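PDB 3U7I: FMN-dependent NADH:quinone oxidoreductase 1 from Bacillus anthracis, which probably reduces quinones and cleaves the azo bond of aromatic azo compounds with NADH, using one FMN per subunit of a homodimer. Local coordinates for residues I9-H13 and P14-D18; N156-W159 and Y160-V163; T82-M85 and S86-L89; K93-N96 and T97-I100. All coordinates share one frame; numbering follows the deposited sequence.

Overall arrangement
All four contacts belong to one flavodoxin-like fold, whose parallel sheet has the strand order 2-1-3-4-5. Along the chain they run contact 1, contact 3, contact 4, contact 2. Contact 1 ends strand 6-11 and turns into the loop toward the predicted FMN site. Contact 3 is on helix 76-94, and contact 4 carries that helix into strand 97-103, neighbour of strand 6-11; Ile10 and Val99 join contacts 1 and 4 there, centres 16 Å apart. Contact 2, a surface turn of helix, lies about 36 Å from contact 3, centre to centre, on the opposite side of the chain's centre. Contacts 1 and 2 both touch the second subunit, so they take part in the dimer.

Contact 1 (I9-H13 and P14-D18); sequences IINAH and PKVDD
The amide nitrogen of Asn11 is held by two acceptors: ND2 gives a short 2.6 Å hydrogen bond to Val16 O and a second one to OD1 of Asn48. The first keeps Val16 O almost exactly in the amide plane of Asn11. With CG anti to the backbone nitrogen (chi1 178°), the side chain reaches along the chain, and its other end, OD1, accepts from His13 N at 3.0 Å, closing an Asx turn. One amide thus ties the end of a strand to the loop that follows it. Between these two anchor points the backbone reverses in a type I beta turn from His13 to Val16, whose closing bond runs from Val16 N to His13 O at 2.8 Å. The imidazole of His13 lies beside the turn, its edge toward Lys15 N. Its ND1 accepts from Lys15 N over 3.1 Å, a nearly straight bond with the donor close to the ring plane. That bond restrains the ring's rotation. Beside the ring, CB of Lys15 lies 3.7 Å from ND1 of His13, the two side chains running the same way, and the lysine continues outward to a salt bridge with Glu66 of the second subunit. Such a loop after the first strand is where flavodoxin-like proteins take up the phosphate of FMN, and His13 packs on Ser23, predicted to bind the cofactor. The turn sits at the end of strand 6-11, with Val16 against strand 43-48, Pro14 against strand 97-103, and His13 against the start of helix 22-37.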
loop_
_atom_site.group_PDB
_atom_site.type_symbol
_atom_site.label_atom_id
_atom_site.label_comp_id
_atom_site.label_asym_id
_atom_site.label_seq_id
_atom_site.Cartn_x
_atom_site.Cartn_y
_atom_site.Cartn_z
ATOM N N ILE C 9 7.286 -10.909 -14.994
ATOM C CA ILE C 9 7.213 -11.279 -13.583
ATOM C C ILE C 9 7.450 -10.032 -12.737
ATOM O O ILE C 9 8.492 -9.379 -12.858
ATOM C CB ILE C 9 8.279 -12.352 -13.193
ATOM C CG1 ILE C 9 8.419 -13.430 -14.279
ATOM C CG2 ILE C 9 7.962 -12.951 -11.808
ATOM C CD1 ILE C 9 7.117 -14.109 -14.639
ATOM N N ILE C 10 6.470 -9.704 -11.899
ATOM C CA ILE C 10 6.607 -8.632 -10.919
ATOM C C ILE C 10 6.726 -9.263 -9.533
ATOM O O ILE C 10 5.726 -9.660 -8.923
ATOM C CB ILE C 10 5.419 -7.659 -10.958
ATOM C CG1 ILE C 10 5.251 -7.077 -12.363
ATOM C CG2 ILE C 10 5.594 -6.556 -9.908
ATOM C CD1 ILE C 10 3.808 -6.719 -12.704
ATOM N N ASN C 11 7.964 -9.387 -9.067
ATOM C CA ASN C 11 8.257 -10.044 -7.802
ATOM C C ASN C 11 8.259 -9.050 -6.633
ATOM O O ASN C 11 9.195 -8.262 -6.478
ATOM C CB ASN C 11 9.600 -10.767 -7.907
ATOM C CG ASN C 11 10.007 -11.440 -6.614
ATOM O OD1 ASN C 11 9.264 -11.434 -5.624
ATOM N ND2 ASN C 11 11.195 -12.045 -6.619
ATOM N N ALA C 12 7.214 -9.092 -5.815
ATOM C CA ALA C 12 7.074 -8.129 -4.713
ATOM C C ALA C 12 7.544 -8.677 -3.349
ATOM O O ALA C 12 7.179 -8.144 -2.295
ATOM C CB ALA C 12 5.633 -7.628 -4.626
ATOM N N HIS C 13 8.348 -9.736 -3.370
ATOM C CA HIS C 13 8.819 -10.356 -2.137
ATOM C C HIS C 13 10.130 -9.729 -1.660
ATOM O O HIS C 13 11.102 -9.710 -2.392
ATOM C CB HIS C 13 9.011 -11.863 -2.326
ATOM C CG HIS C 13 8.878 -12.643 -1.054
ATOM N ND1 HIS C 13 9.681 -12.415 0.043
ATOM C CD2 HIS C 13 8.023 -13.629 -0.696
ATOM C CE1 HIS C 13 9.332 -13.234 1.021
ATOM N NE2 HIS C 13 8.329 -13.980 0.599
ATOM N N PRO C 14 10.155 -9.212 -0.418
ATOM C CA PRO C 14 11.380 -8.620 0.136
ATOM C C PRO C 14 12.611 -9.551 0.088
ATOM O O PRO C 14 13.743 -9.066 0.051
ATOM C CB PRO C 14 10.989 -8.318 1.593
ATOM C CG PRO C 14 9.501 -8.090 1.533
ATOM C CD PRO C 14 8.997 -9.056 0.483
ATOM N N LYS C 15 12.401 -10.865 0.097
ATOM C CA LYS C 15 13.525 -11.799 0.066
ATOM C C LYS C 15 13.948 -12.156 -1.360
ATOM O O LYS C 15 14.861 -12.964 -1.562
ATOM C CB LYS C 15 13.203 -13.073 0.847
ATOM C CG LYS C 15 13.054 -12.883 2.345
ATOM C CD LYS C 15 13.190 -14.218 3.027
ATOM C CE LYS C 15 12.947 -14.110 4.504
ATOM N NZ LYS C 15 13.451 -15.332 5.193
ATOM N N VAL C 16 13.265 -11.563 -2.338
ATOM C CA VAL C 16 13.621 -11.677 -3.755
ATOM C C VAL C 16 13.596 -13.116 -4.304
ATOM O O VAL C 16 12.642 -13.517 -4.968
ATOM C CB VAL C 16 14.995 -11.006 -4.048
ATOM C CG1 VAL C 16 15.232 -10.888 -5.552
ATOM C CG2 VAL C 16 15.067 -9.633 -3.383
ATOM N N ASP C 17 14.640 -13.891 -4.025
ATOM C CA ASP C 17 14.796 -15.204 -4.661
ATOM C C ASP C 17 14.881 -16.380 -3.685
ATOM O O ASP C 17 14.864 -17.542 -4.109
ATOM C CB ASP C 17 16.013 -15.200 -5.593
ATOM C CG ASP C 17 17.289 -14.752 -4.888
ATOM O OD1 ASP C 17 17.199 -14.227 -3.751
ATOM O OD2 ASP C 17 18.382 -14.920 -5.477
ATOM N N ASP C 18 14.972 -16.077 -2.390
ATOM C CA ASP C 18 15.024 -17.102 -1.350
ATOM C C ASP C 18 13.973 -18.195 -1.562
ATOM O O ASP C 18 12.771 -17.925 -1.571
ATOM C CB ASP C 18 14.865 -16.469 0.034
ATOM C CG ASP C 18 15.131 -17.451 1.159
ATOM O OD1 ASP C 18 14.181 -18.138 1.591
ATOM O OD2 ASP C 18 16.292 -17.533 1.620
#

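Contact 2 (N156-W159 and Y160-V163); sequences NDDW and YTDV
Trp159 leaves the chain through CB, and its chi1 of 178° sends CG away from the backbone N and lays the indole alongside the first helical turn. Farther out, CE3 stands over the centre of the Tyr160 ring, 3.8 Å from its CD1 and followed by CZ3. This is a T-shaped pair: the indole edge points into the phenol face, with centroids 5.0 Å apart and planes at 83°. On the pyrrole side, NE1 of Trp159 comes within 3.5 Å of CG1 of Val163. The six-membered ring receives the other methyl in a CH-pi contact, CG2 of Val163 lying 3.6 Å from the ring centroid and almost on its normal, while CH2 reaches that same methyl. Val163 comes one helical turn after Trp159, which brings its methyls over the indole face, and its N bonds to Trp159 O. Asp158 is the N-cap of the short helix 159-162. Thr161, at N3, turns OG1 back to accept from Asp158 N at 3.1 Å, which is the N3-to-N-cap half of a capping box. The same hydroxyl donates to Tyr154 O, so it joins the incoming loop to the first turn. CG2 of Thr161 rests 3.8 Å from OD1 of Asp157. Asp162 N completes the turn by bonding to Asp158 O at 3.2 Å. Around the indole, Phe107 of the same chain makes a further edge-to-face pair, and Phe176 of the second subunit meets the ring with planes at about 30°. Val163 also packs on Met173 of that subunit.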
loop_
_atom_site.group_PDB
_atom_site.type_symbol
_atom_site.label_atom_id
_atom_site.label_comp_id
_atom_site.label_asym_id
_atom_site.label_seq_id
_atom_site.Cartn_x
_atom_site.Cartn_y
_atom_site.Cartn_z
ATOM N N ASN C 156 -13.241 -17.554 3.366
ATOM C CA ASN C 156 -14.369 -17.929 4.222
ATOM C C ASN C 156 -15.497 -16.884 4.253
ATOM O O ASN C 156 -16.447 -17.013 5.038
ATOM C CB ASN C 156 -13.899 -18.203 5.656
ATOM C CG ASN C 156 -12.857 -19.303 5.740
ATOM O OD1 ASN C 156 -12.927 -20.305 5.027
ATOM N ND2 ASN C 156 -11.885 -19.122 6.628
ATOM N N ASP C 157 -15.384 -15.863 3.403
ATOM C CA ASP C 157 -16.348 -14.759 3.344
ATOM C C ASP C 157 -16.672 -14.220 4.736
ATOM O O ASP C 157 -17.840 -14.124 5.129
ATOM C CB ASP C 157 -17.622 -15.166 2.594
ATOM C CG ASP C 157 -17.355 -15.504 1.125
ATOM O OD1 ASP C 157 -16.563 -14.788 0.470
ATOM O OD2 ASP C 157 -17.935 -16.496 0.624
ATOM N N ASP C 158 -15.615 -13.881 5.471
ATOM C CA ASP C 158 -15.728 -13.305 6.806
ATOM C C ASP C 158 -14.895 -12.031 6.839
ATOM O O ASP C 158 -14.655 -11.420 5.798
ATOM C CB ASP C 158 -15.241 -14.297 7.866
ATOM C CG ASP C 158 -13.835 -14.808 7.584
ATOM O OD1 ASP C 158 -13.206 -14.316 6.622
ATOM O OD2 ASP C 158 -13.354 -15.692 8.328
ATOM N N TRP C 159 -14.440 -11.639 8.023
ATOM C CA TRP C 159 -13.659 -10.415 8.166
ATOM C C TRP C 159 -12.423 -10.422 7.278
ATOM O O TRP C 159 -12.153 -9.442 6.582
ATOM C CB TRP C 159 -13.262 -10.186 9.628
ATOM C CG TRP C 159 -12.421 -8.958 9.851
ATOM C CD1 TRP C 159 -12.862 -7.669 9.957
ATOM C CD2 TRP C 159 -10.994 -8.907 10.011
ATOM N NE1 TRP C 159 -11.798 -6.816 10.163
ATOM C CE2 TRP C 159 -10.639 -7.554 10.205
ATOM C CE3 TRP C 159 -9.980 -9.875 10.005
ATOM C CZ2 TRP C 159 -9.315 -7.143 10.391
ATOM C CZ3 TRP C 159 -8.667 -9.465 10.191
ATOM C CH2 TRP C 159 -8.347 -8.114 10.385
ATOM N N TYR C 160 -11.672 -11.522 7.295
ATOM C CA TYR C 160 -10.453 -11.618 6.481
ATOM C C TYR C 160 -10.721 -11.326 5.003
ATOM O O TYR C 160 -9.948 -10.617 4.350
ATOM C CB TYR C 160 -9.773 -12.986 6.651
ATOM C CG TYR C 160 -9.107 -13.157 8.000
ATOM C CD1 TYR C 160 -9.839 -13.563 9.112
ATOM C CD2 TYR C 160 -7.750 -12.898 8.165
ATOM C CE1 TYR C 160 -9.235 -13.712 10.351
ATOM C CE2 TYR C 160 -7.139 -13.041 9.400
ATOM C CZ TYR C 160 -7.883 -13.449 10.488
ATOM O OH TYR C 160 -7.274 -13.590 11.718
ATOM N N THR C 161 -11.820 -11.875 4.487
ATOM C CA THR C 161 -12.213 -11.650 3.099
ATOM C C THR C 161 -12.439 -10.162 2.856
ATOM O O THR C 161 -12.071 -9.637 1.813
ATOM C CB THR C 161 -13.506 -12.400 2.748
ATOM O OG1 THR C 161 -13.429 -13.744 3.236
ATOM C CG2 THR C 161 -13.716 -12.415 1.238
ATOM N N ASP C 162 -13.047 -9.495 3.831
ATOM C CA ASP C 162 -13.372 -8.082 3.711
ATOM C C ASP C 162 -12.140 -7.169 3.777
ATOM O O ASP C 162 -12.137 -6.096 3.173
ATOM C CB ASP C 162 -14.396 -7.680 4.772
ATOM C CG ASP C 162 -15.701 -8.435 4.630
ATOM O OD1 ASP C 162 -16.015 -8.856 3.495
ATOM O OD2 ASP C 162 -16.411 -8.613 5.647
ATOM N N VAL C 163 -11.093 -7.599 4.485
ATOM C CA VAL C 163 -9.881 -6.777 4.643
ATOM C C VAL C 163 -8.695 -7.239 3.797
ATOM O O VAL C 163 -7.556 -6.832 4.032
ATOM C CB VAL C 163 -9.450 -6.645 6.131
ATOM C CG1 VAL C 163 -10.564 -6.017 6.933
ATOM C CG2 VAL C 163 -9.053 -7.995 6.716
#

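Contact 3 (T82-M85 and S86-L89); sequences TERM and SEIL
Arg84 and Glu87 meet in a salt bridge, NH1 donating to OE1 over 2.8 Å. The carboxylate oxygen lies near the guanidinium plane, so it is met at an edge, while the two flat groups stand steeply against each other at 76°. One face of the same guanidinium is taken by Ile88, whose CG1 sits 3.6 Å from Arg84 CZ, over the middle of the group. The arginine is therefore held from two directions, by charge at its rim and by a hydrocarbon over its face. A bend at chi2 (57°) makes this possible: CB of Arg84 starts out away from the next turn, and the bend brings the chain back along the helix, with CD passing 3.3 Å from OE1 of Glu87. The spacings are those of an alpha helix, with i to i+3 for the salt bridge and i to i+4 for the isoleucine. Both belong to helix 76-94 of the flavodoxin-like fold, which leads into strand 97-103. Regular backbone bonds set the partners in place, among them Ile88 N to Arg84 O at 3.0 Å and Glu87 N to Glu83 O at 3.0 Å. CG of Glu87 leans on that same Glu83 carbonyl oxygen, at 3.4 Å. In the next shell, NE of Arg84 donates to Val53 O, fixing the rotation of the guanidinium, and Ile47 of strand 43-48 touches both Arg84 and Ile88. Ile88 reaches Tyr116, Asn119 and Ile120 of helix 111-120 as well. The selenomethionine at Met85 packs on Val61 and Trp65 of helix 59-68.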
loop_
_atom_site.group_PDB
_atom_site.type_symbol
_atom_site.label_atom_id
_atom_site.label_comp_id
_atom_site.label_asym_id
_atom_site.label_seq_id
_atom_site.Cartn_x
_atom_site.Cartn_y
_atom_site.Cartn_z
ATOM N N THR C 82 13.317 10.103 -13.602
ATOM C CA THR C 82 12.232 9.966 -14.594
ATOM C C THR C 82 12.568 9.026 -15.765
ATOM O O THR C 82 11.678 8.372 -16.325
ATOM C CB THR C 82 11.729 11.343 -15.140
ATOM O OG1 THR C 82 12.829 12.110 -15.642
ATOM C CG2 THR C 82 11.007 12.138 -14.046
ATOM N N GLU C 83 13.845 8.963 -16.135
ATOM C CA GLU C 83 14.300 8.016 -17.151
ATOM C C GLU C 83 14.093 6.572 -16.690
ATOM O O GLU C 83 13.656 5.720 -17.467
ATOM C CB GLU C 83 15.768 8.268 -17.508
ATOM C CG GLU C 83 15.961 9.411 -18.500
ATOM C CD GLU C 83 17.395 9.926 -18.560
ATOM O OE1 GLU C 83 18.316 9.208 -18.103
ATOM O OE2 GLU C 83 17.594 11.058 -19.064
ATOM N N ARG C 84 14.395 6.306 -15.420
ATOM C CA ARG C 84 14.162 4.987 -14.833
ATOM C C ARG C 84 12.654 4.666 -14.703
ATOM O O ARG C 84 12.225 3.535 -14.976
ATOM C CB ARG C 84 14.879 4.873 -13.480
ATOM C CG ARG C 84 14.633 3.569 -12.742
ATOM C CD ARG C 84 15.017 2.355 -13.581
ATOM N NE ARG C 84 14.672 1.124 -12.875
ATOM C CZ ARG C 84 14.439 -0.049 -13.461
ATOM N NH1 ARG C 84 14.509 -0.163 -14.786
ATOM N NH2 ARG C 84 14.119 -1.104 -12.719
HETATM N N MSE C 85 11.853 5.648 -14.287
HETATM C CA MSE C 85 10.401 5.458 -14.240
HETATM C C MSE C 85 9.853 5.164 -15.636
HETATM O O MSE C 85 8.968 4.319 -15.802
HETATM C CB MSE C 85 9.708 6.675 -13.622
HETATM C CG MSE C 85 10.145 6.936 -12.196
HETATM SE SE MSE C 85 9.159 8.396 -11.371
HETATM C CE MSE C 85 7.725 7.373 -10.508
ATOM N N SER C 86 10.398 5.845 -16.640
ATOM C CA SER C 86 10.020 5.583 -18.021
ATOM C C SER C 86 10.371 4.154 -18.478
ATOM O O SER C 86 9.565 3.501 -19.161
ATOM C CB SER C 86 10.637 6.607 -18.963
ATOM O OG SER C 86 10.269 6.294 -20.299
ATOM N N GLU C 87 11.570 3.683 -18.111
ATOM C CA GLU C 87 11.982 2.296 -18.368
ATOM C C GLU C 87 10.975 1.317 -17.795
ATOM O O GLU C 87 10.522 0.407 -18.487
ATOM C CB GLU C 87 13.338 1.982 -17.732
ATOM C CG GLU C 87 14.545 2.555 -18.425
ATOM C CD GLU C 87 15.841 2.217 -17.689
ATOM O OE1 GLU C 87 15.778 1.513 -16.651
ATOM O OE2 GLU C 87 16.922 2.651 -18.153
ATOM N N ILE C 88 10.649 1.492 -16.513
ATOM C CA ILE C 88 9.706 0.610 -15.825
ATOM C C ILE C 88 8.309 0.598 -16.477
ATOM O O ILE C 88 7.693 -0.461 -16.616
ATOM C CB ILE C 88 9.577 0.976 -14.327
ATOM C CG1 ILE C 88 10.861 0.608 -13.576
ATOM C CG2 ILE C 88 8.382 0.268 -13.723
ATOM C CD1 ILE C 88 10.906 1.102 -12.148
ATOM N N LEU C 89 7.822 1.773 -16.871
ATOM C CA LEU C 89 6.524 1.905 -17.532
ATOM C C LEU C 89 6.518 1.233 -18.897
ATOM O O LEU C 89 5.573 0.523 -19.240
ATOM C CB LEU C 89 6.156 3.385 -17.694
ATOM C CG LEU C 89 4.951 3.715 -18.575
ATOM C CD1 LEU C 89 3.660 3.122 -18.010
ATOM C CD2 LEU C 89 4.830 5.218 -18.730
#

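Contact 4 (K93-N96 and T97-I100); sequences KSAN and TYVI
From Ala95, which is extended, the backbone passes through Asn96 at phi/psi -111°/0° and straightens into the beta conformation at Thr97, so that the chain leaving helix 76-94 enters strand 97-103. Tyr98 folds back across this bend. Its CG lies anti to its own carbonyl carbon (chi1 -57°), which turns the ring toward the preceding residues. There CE1 of Tyr98 rests 3.8 Å from CB of Ala95, and CZ comes 3.4 Å from Ala95 O. The phenol oxygen OH comes within 3.0 Å of Ala95 O, and it is hydrogen-bonded to Phe92 O and to NH2 of Arg142. The Phe92 ring stacks on that of Tyr98. In the direction of the sheet, OG1 of Thr97 is bonded to NE of Arg143, and the backbones of Asn96 and Tyr98 both pair with Arg143 in strand 143-149. A helix followed by a central parallel strand is the repeating step of the flavodoxin-like fold, and here the tyrosine ring packs back against Ala95 at the join between helix and strand. Carbonyl oxygens gather here: those of Phe92, Lys93 and Ala95 all lie close to the phenol or to Arg142, which bonds Lys93 O and, weakly, Ala95 O. The arginine's positive charge would offset this concentration of partial negative charge and probably polarise the tyrosine hydroxyl.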
loop_
_atom_site.group_PDB
_atom_site.type_symbol
_atom_site.label_atom_id
_atom_site.label_comp_id
_atom_site.label_asym_id
_atom_site.label_seq_id
_atom_site.Cartn_x
_atom_site.Cartn_y
_atom_site.Cartn_z
ATOM N N LYS C 93 4.192 -1.868 -20.250
ATOM C CA LYS C 93 3.332 -1.790 -21.431
ATOM C C LYS C 93 3.652 -2.849 -22.488
ATOM O O LYS C 93 2.808 -3.175 -23.322
ATOM C CB LYS C 93 3.374 -0.381 -22.045
ATOM C CG LYS C 93 2.706 0.681 -21.171
ATOM C CD LYS C 93 2.700 2.065 -21.820
ATOM C CE LYS C 93 1.843 2.086 -23.077
ATOM N NZ LYS C 93 1.785 3.444 -23.677
ATOM N N SER C 94 4.871 -3.388 -22.452
ATOM C CA SER C 94 5.332 -4.286 -23.518
ATOM C C SER C 94 4.833 -5.712 -23.327
ATOM O O SER C 94 4.880 -6.510 -24.261
ATOM C CB SER C 94 6.859 -4.298 -23.590
ATOM O OG SER C 94 7.407 -5.007 -22.489
ATOM N N ALA C 95 4.377 -6.016 -22.109
ATOM C CA ALA C 95 3.911 -7.351 -21.724
ATOM C C ALA C 95 2.394 -7.518 -21.890
ATOM O O ALA C 95 1.629 -6.590 -21.622
ATOM C CB ALA C 95 4.306 -7.630 -20.273
ATOM N N ASN C 96 1.950 -8.699 -22.320
ATOM C CA ASN C 96 0.509 -8.961 -22.337
ATOM C C ASN C 96 0.083 -10.009 -21.307
ATOM O O ASN C 96 -1.101 -10.335 -21.193
ATOM C CB ASN C 96 -0.008 -9.305 -23.742
ATOM C CG ASN C 96 0.309 -10.714 -24.148
ATOM O OD1 ASN C 96 1.425 -11.184 -23.957
ATOM N ND2 ASN C 96 -0.679 -11.410 -24.702
ATOM N N THR C 97 1.059 -10.518 -20.555
ATOM C CA THR C 97 0.813 -11.440 -19.446
ATOM C C THR C 97 1.639 -10.987 -18.236
ATOM O O THR C 97 2.851 -10.756 -18.348
ATOM C CB THR C 97 1.159 -12.915 -19.825
ATOM O OG1 THR C 97 0.386 -13.327 -20.964
ATOM C CG2 THR C 97 0.895 -13.865 -18.653
ATOM N N TYR C 98 0.981 -10.835 -17.088
ATOM C CA TYR C 98 1.647 -10.344 -15.884
ATOM C C TYR C 98 1.552 -11.381 -14.781
ATOM O O TYR C 98 0.506 -12.009 -14.607
ATOM C CB TYR C 98 1.003 -9.040 -15.394
ATOM C CG TYR C 98 0.983 -7.934 -16.427
ATOM C CD1 TYR C 98 2.118 -7.150 -16.659
ATOM C CD2 TYR C 98 -0.166 -7.673 -17.176
ATOM C CE1 TYR C 98 2.111 -6.139 -17.615
ATOM C CE2 TYR C 98 -0.187 -6.668 -18.130
ATOM C CZ TYR C 98 0.956 -5.898 -18.348
ATOM O OH TYR C 98 0.947 -4.888 -19.297
ATOM N N VAL C 99 2.639 -11.570 -14.037
ATOM C CA VAL C 99 2.594 -12.430 -12.850
ATOM C C VAL C 99 3.113 -11.678 -11.624
ATOM O O VAL C 99 4.296 -11.331 -11.558
ATOM C CB VAL C 99 3.384 -13.761 -13.038
ATOM C CG1 VAL C 99 3.257 -14.648 -11.785
ATOM C CG2 VAL C 99 2.885 -14.512 -14.273
ATOM N N ILE C 100 2.226 -11.422 -10.663
ATOM C CA ILE C 100 2.607 -10.761 -9.416
ATOM C C ILE C 100 2.806 -11.769 -8.281
ATOM O O ILE C 100 1.921 -12.573 -7.984
ATOM C CB ILE C 100 1.572 -9.678 -8.988
ATOM C CG1 ILE C 100 1.557 -8.531 -10.006
ATOM C CG2 ILE C 100 1.869 -9.175 -7.557
ATOM C CD1 ILE C 100 0.583 -7.402 -9.686
#